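Long-range contacts in putative transcriptional regulator (Streptomyces coelicolor A3, PDB 2PQQ), which probably regulates transcription by binding DNA in response to cAMP, the deposited chain being its N-terminal, cyclic nucleotide-binding domain: residues A[26-31]-A[102-107]; A[47-52]-A[83-88]. All blocks are in the same frame, centred on the assembly; numbering follows the deposited sequence.

Contact 1. Residues A[26-31]-A[102-107]; sequences ASMSEV and KLLALG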
# COMPACT_ATOMS: atom_id res chain seq x y z
N ALA A 26 8.93 -32.75 7.35
CA ALA A 26 9.66 -33.45 8.42
C ALA A 26 10.13 -32.47 9.51
O ALA A 26 10.24 -32.83 10.68
CB ALA A 26 10.85 -34.19 7.85
N SER A 27 10.38 -31.23 9.09
CA SER A 27 10.88 -30.18 10.01
C SER A 27 9.82 -29.62 10.92
O SER A 27 10.14 -29.02 11.95
CB SER A 27 11.50 -29.06 9.21
OG SER A 27 12.71 -29.53 8.65
N MSE A 28 8.54 -29.82 10.56
CA MSE A 28 7.44 -29.18 11.28
C MSE A 28 6.96 -29.99 12.49
O MSE A 28 7.17 -31.20 12.57
CB MSE A 28 6.27 -28.88 10.34
CG MSE A 28 6.62 -27.84 9.28
SE MSE A 28 5.25 -27.66 7.90
CE MSE A 28 4.62 -25.88 8.43
N SER A 29 6.32 -29.29 13.43
CA SER A 29 5.69 -29.96 14.56
C SER A 29 4.17 -29.86 14.54
O SER A 29 3.61 -28.86 14.05
CB SER A 29 6.29 -29.49 15.89
OG SER A 29 6.68 -28.14 15.81
N GLU A 30 3.52 -30.92 15.01
CA GLU A 30 2.07 -31.00 15.06
C GLU A 30 1.57 -30.25 16.28
O GLU A 30 2.16 -30.36 17.35
CB GLU A 30 1.63 -32.47 15.19
CG GLU A 30 1.08 -33.09 13.92
CD GLU A 30 -0.41 -32.79 13.75
OE1 GLU A 30 -0.73 -31.66 13.31
OE2 GLU A 30 -1.24 -33.69 14.06
N VAL A 31 0.52 -29.46 16.10
CA VAL A 31 -0.15 -28.78 17.20
C VAL A 31 -1.66 -29.13 17.09
O VAL A 31 -2.20 -29.18 15.99
CB VAL A 31 0.10 -27.23 17.14
CG1 VAL A 31 -0.66 -26.51 18.23
CG2 VAL A 31 1.59 -26.91 17.26
N LYS A 102 -6.12 -28.67 14.04
CA LYS A 102 -4.77 -29.20 13.93
C LYS A 102 -3.99 -28.29 13.01
O LYS A 102 -4.54 -27.74 12.03
CB LYS A 102 -4.79 -30.63 13.40
CG LYS A 102 -5.31 -31.66 14.39
CD LYS A 102 -5.33 -33.07 13.80
CE LYS A 102 -6.23 -34.02 14.59
NZ LYS A 102 -5.77 -34.22 16.01
N LEU A 103 -2.71 -28.09 13.36
CA LEU A 103 -1.81 -27.23 12.62
C LEU A 103 -0.42 -27.87 12.53
O LEU A 103 -0.07 -28.72 13.35
CB LEU A 103 -1.63 -25.86 13.32
CG LEU A 103 -2.82 -25.11 13.93
CD1 LEU A 103 -2.84 -25.34 15.42
CD2 LEU A 103 -2.68 -23.63 13.66
N LEU A 104 0.35 -27.44 11.54
CA LEU A 104 1.77 -27.79 11.47
C LEU A 104 2.54 -26.49 11.69
O LEU A 104 2.21 -25.49 11.08
CB LEU A 104 2.09 -28.37 10.10
CG LEU A 104 1.55 -29.80 9.93
CD1 LEU A 104 1.72 -30.27 8.48
CD2 LEU A 104 2.22 -30.75 10.91
N ALA A 105 3.54 -26.51 12.55
CA ALA A 105 4.27 -25.28 12.90
C ALA A 105 5.72 -25.36 12.46
O ALA A 105 6.36 -26.40 12.60
CB ALA A 105 4.20 -25.06 14.41
N LEU A 106 6.26 -24.26 11.94
CA LEU A 106 7.71 -24.19 11.68
C LEU A 106 8.26 -22.98 12.44
O LEU A 106 7.77 -21.88 12.25
CB LEU A 106 8.00 -24.09 10.17
CG LEU A 106 9.47 -24.19 9.70
CD1 LEU A 106 10.06 -25.62 9.86
CD2 LEU A 106 9.66 -23.68 8.26
N GLY A 107 9.27 -23.20 13.28
CA GLY A 107 9.87 -22.12 14.07
C GLY A 107 11.10 -21.53 13.38
O GLY A 107 11.79 -22.21 12.60
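Ser29 and Ala105 pair as antiparallel partners, and so do Val31 and Leu103, each pair exchanging two backbone hydrogen bonds. Ser29 N gives to Ala105 O at 3.0 Å and Ala105 N to Ser29 O at 2.8 Å. Glu30 and Leu104 form the non-hydrogen-bonded pair between them, where the CA of Leu104 adds a CH···O contact to Ser29 O.

Apolar contacts lie on both faces of this two-strand unit. On the face of Val31, Leu103 and Ala105, Val31 CG1 meets Leu103 CD1 at 3.7 Å; the branch stands anti to the backbone N (chi1 177°), while CG2 leans to Ala105 CB. A small alanine suits this place, where Tyr50 and Arg48 of strand 45-54 also press in. Across the other face, the long, flexible chain of Met28, a selenomethionine, runs at about a right angle over Leu104, with SE 3.9 Å from Leu104 CB, and its CG reaches Leu106 CB. Leu7 packs on both Met28 and Leu104. At the helix end, Ser27 CB touches Leu106 CD1, while Ser27 OG is bonded back to Glu23 O.

The polar fringe is looser. Glu30 bends at chi2 (-85°) over the strand, bringing OE1 within 3.0 Å of Leu103 O, a pair of acceptors rather than a bond. The ammonium of Lys102 is near but makes no salt bridge, with NZ 5.0 Å from Glu30 OE2, so any attraction is probably long-range.

Such pairing of strand 29-33, which follows helix 18-27, with the last strand, 101-107, is characteristic of the beta-roll of cyclic nucleotide-binding domains in the cupin clan.

Contact 2. Residues A[47-52]-A[83-88]; sequences DRLYVV and LSLFDP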
# COMPACT_ATOMS: atom_id res chain seq x y z
N ASP A 47 7.53 -16.53 16.85
CA ASP A 47 8.67 -16.90 15.99
C ASP A 47 8.36 -18.17 15.21
O ASP A 47 9.27 -18.88 14.78
CB ASP A 47 10.00 -17.03 16.80
CG ASP A 47 10.11 -18.36 17.59
OD1 ASP A 47 9.08 -18.87 18.09
OD2 ASP A 47 11.25 -18.89 17.71
N ARG A 48 7.06 -18.43 15.03
CA ARG A 48 6.56 -19.62 14.35
C ARG A 48 5.55 -19.24 13.30
O ARG A 48 4.73 -18.36 13.54
CB ARG A 48 5.81 -20.55 15.32
CG ARG A 48 6.63 -21.36 16.25
CD ARG A 48 5.70 -22.11 17.18
NE ARG A 48 6.04 -23.53 17.26
CZ ARG A 48 5.31 -24.45 17.91
NH1 ARG A 48 4.18 -24.10 18.53
NH2 ARG A 48 5.69 -25.72 17.91
N LEU A 49 5.58 -19.94 12.21
CA LEU A 49 4.56 -19.97 11.20
C LEU A 49 3.72 -21.21 11.39
O LEU A 49 4.24 -22.18 11.83
CB LEU A 49 5.28 -20.06 9.88
CG LEU A 49 4.74 -20.59 8.59
CD1 LEU A 49 5.61 -20.13 7.50
CD2 LEU A 49 4.64 -22.03 8.61
N TYR A 50 2.43 -21.15 11.09
CA TYR A 50 1.58 -22.34 11.17
C TYR A 50 0.87 -22.51 9.83
O TYR A 50 0.58 -21.53 9.14
CB TYR A 50 0.50 -22.20 12.26
CG TYR A 50 0.99 -21.96 13.67
CD1 TYR A 50 1.13 -23.02 14.58
CD2 TYR A 50 1.30 -20.67 14.11
CE1 TYR A 50 1.62 -22.79 15.90
CE2 TYR A 50 1.75 -20.42 15.43
CZ TYR A 50 1.92 -21.48 16.30
OH TYR A 50 2.33 -21.21 17.60
N VAL A 51 0.55 -23.73 9.46
CA VAL A 51 -0.36 -24.01 8.38
C VAL A 51 -1.48 -24.77 9.02
O VAL A 51 -1.24 -25.72 9.68
CB VAL A 51 0.31 -24.86 7.30
CG1 VAL A 51 -0.67 -25.32 6.30
CG2 VAL A 51 1.42 -24.11 6.62
N VAL A 52 -2.69 -24.24 8.95
CA VAL A 52 -3.83 -24.96 9.52
C VAL A 52 -4.11 -26.18 8.63
O VAL A 52 -4.25 -26.03 7.41
CB VAL A 52 -5.12 -24.05 9.59
CG1 VAL A 52 -6.34 -24.88 9.98
CG2 VAL A 52 -4.92 -22.94 10.57
N LEU A 83 5.46 -14.34 8.41
CA LEU A 83 6.74 -13.61 8.41
C LEU A 83 7.51 -13.75 9.74
O LEU A 83 8.71 -13.51 9.80
CB LEU A 83 6.55 -12.14 7.99
CG LEU A 83 6.06 -11.95 6.54
CD1 LEU A 83 5.97 -10.49 6.15
CD2 LEU A 83 6.96 -12.68 5.57
N SER A 84 6.81 -14.20 10.78
CA SER A 84 7.43 -14.44 12.07
C SER A 84 8.44 -15.59 12.03
O SER A 84 9.33 -15.64 12.85
CB SER A 84 6.37 -14.66 13.16
OG SER A 84 5.93 -16.00 13.17
N LEU A 85 8.33 -16.47 11.04
CA LEU A 85 9.38 -17.45 10.77
C LEU A 85 10.74 -16.75 10.47
O LEU A 85 11.78 -17.23 10.88
CB LEU A 85 8.94 -18.33 9.58
CG LEU A 85 9.91 -19.33 8.95
CD1 LEU A 85 10.37 -20.43 9.92
CD2 LEU A 85 9.30 -19.93 7.69
N PHE A 86 10.71 -15.63 9.77
CA PHE A 86 11.92 -14.96 9.34
C PHE A 86 12.28 -13.79 10.24
O PHE A 86 13.45 -13.48 10.42
CB PHE A 86 11.76 -14.48 7.91
CG PHE A 86 11.41 -15.58 6.94
CD1 PHE A 86 12.31 -16.63 6.71
CD2 PHE A 86 10.19 -15.58 6.28
CE1 PHE A 86 12.00 -17.67 5.80
CE2 PHE A 86 9.87 -16.62 5.37
CZ PHE A 86 10.79 -17.67 5.14
N ASP A 87 11.26 -13.13 10.78
CA ASP A 87 11.44 -11.94 11.56
C ASP A 87 10.60 -12.05 12.84
O ASP A 87 9.54 -11.43 12.93
CB ASP A 87 11.05 -10.71 10.72
CG ASP A 87 11.36 -9.39 11.41
OD1 ASP A 87 12.34 -9.30 12.18
OD2 ASP A 87 10.60 -8.42 11.17
N PRO A 88 11.05 -12.87 13.82
CA PRO A 88 10.36 -13.01 15.10
C PRO A 88 10.05 -11.65 15.74
O PRO A 88 10.86 -10.73 15.67
CB PRO A 88 11.38 -13.76 15.96
CG PRO A 88 12.13 -14.60 14.96
CD PRO A 88 12.26 -13.72 13.76
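Leu85, which reaches across to Leu49, also lies on one face of the Phe86 ring: its CD2 stands 3.7 Å above the ring plane, displaced toward the rim. The same methyl thus touches both Leu49 CD1 and the ring of Phe86, which in turn packs against Leu12 and against Ala130 of the second subunit. The puckered Pro88 ring offers CB to Asp47 CB at 3.6 Å, with its CG almost as near; a rigid proline fits where the chain leaves the turn.

Leu49 holds CG anti to its backbone N (chi1 157°), which sends CD1 obliquely against Leu85 CD2 at 3.7 Å. Branched aliphatic chains suit this buried spot, since Leu106 and Leu12 crowd in as well.

The polar part centres on Ser84. Its OG is 2.7 Å from Arg48 O, but the angle is poor and this is no hydrogen bond; the hydroxyl is bonded to Gly81 O instead. Arg91 donates NH2 to Arg48 O and, weakly, NH1 to Ser84 OG, and so bridges the two oxygens. Asp47 CA adds a CH···O contact to Ser84 O at 3.4 Å. Residues 83-86 have helical backbone angles, and Leu83 O accepts from both Phe86 N (2.9 Å) and Asp87 N (2.8 Å).

The turn, followed by Arg91, is consistent with the phosphate-binding cassette of cyclic nucleotide-binding domains. The bond from Arg91 to Arg48 O suggests that the backbone of strand 45-54 helps to position this arginine, while the Asp87 carboxylate, salt-bridged to Arg127 of the second subunit, probably couples the turn to that subunit.

From the N terminus, helix 18-27 leads into 26-31, whose partner 102-107 comes only after 70 intervening residues; contact 1 thus closes a large loop that contains most of the beta-roll. Inside it, 47-52 and 83-88 come in order, so contact 2 is nested within contact 1, enclosing 30 residues, and the two do not cross. They meet where strands 45-54 and 101-107 run side by side: Leu106 N lies 2.9 Å from Leu49 O, and Leu104 O 2.9 Å from Val51 N, both probable hydrogen bonds. Together they connect the N-terminal helix, through two neighbouring strands, to the cassette-like turn at the contact with the second subunit.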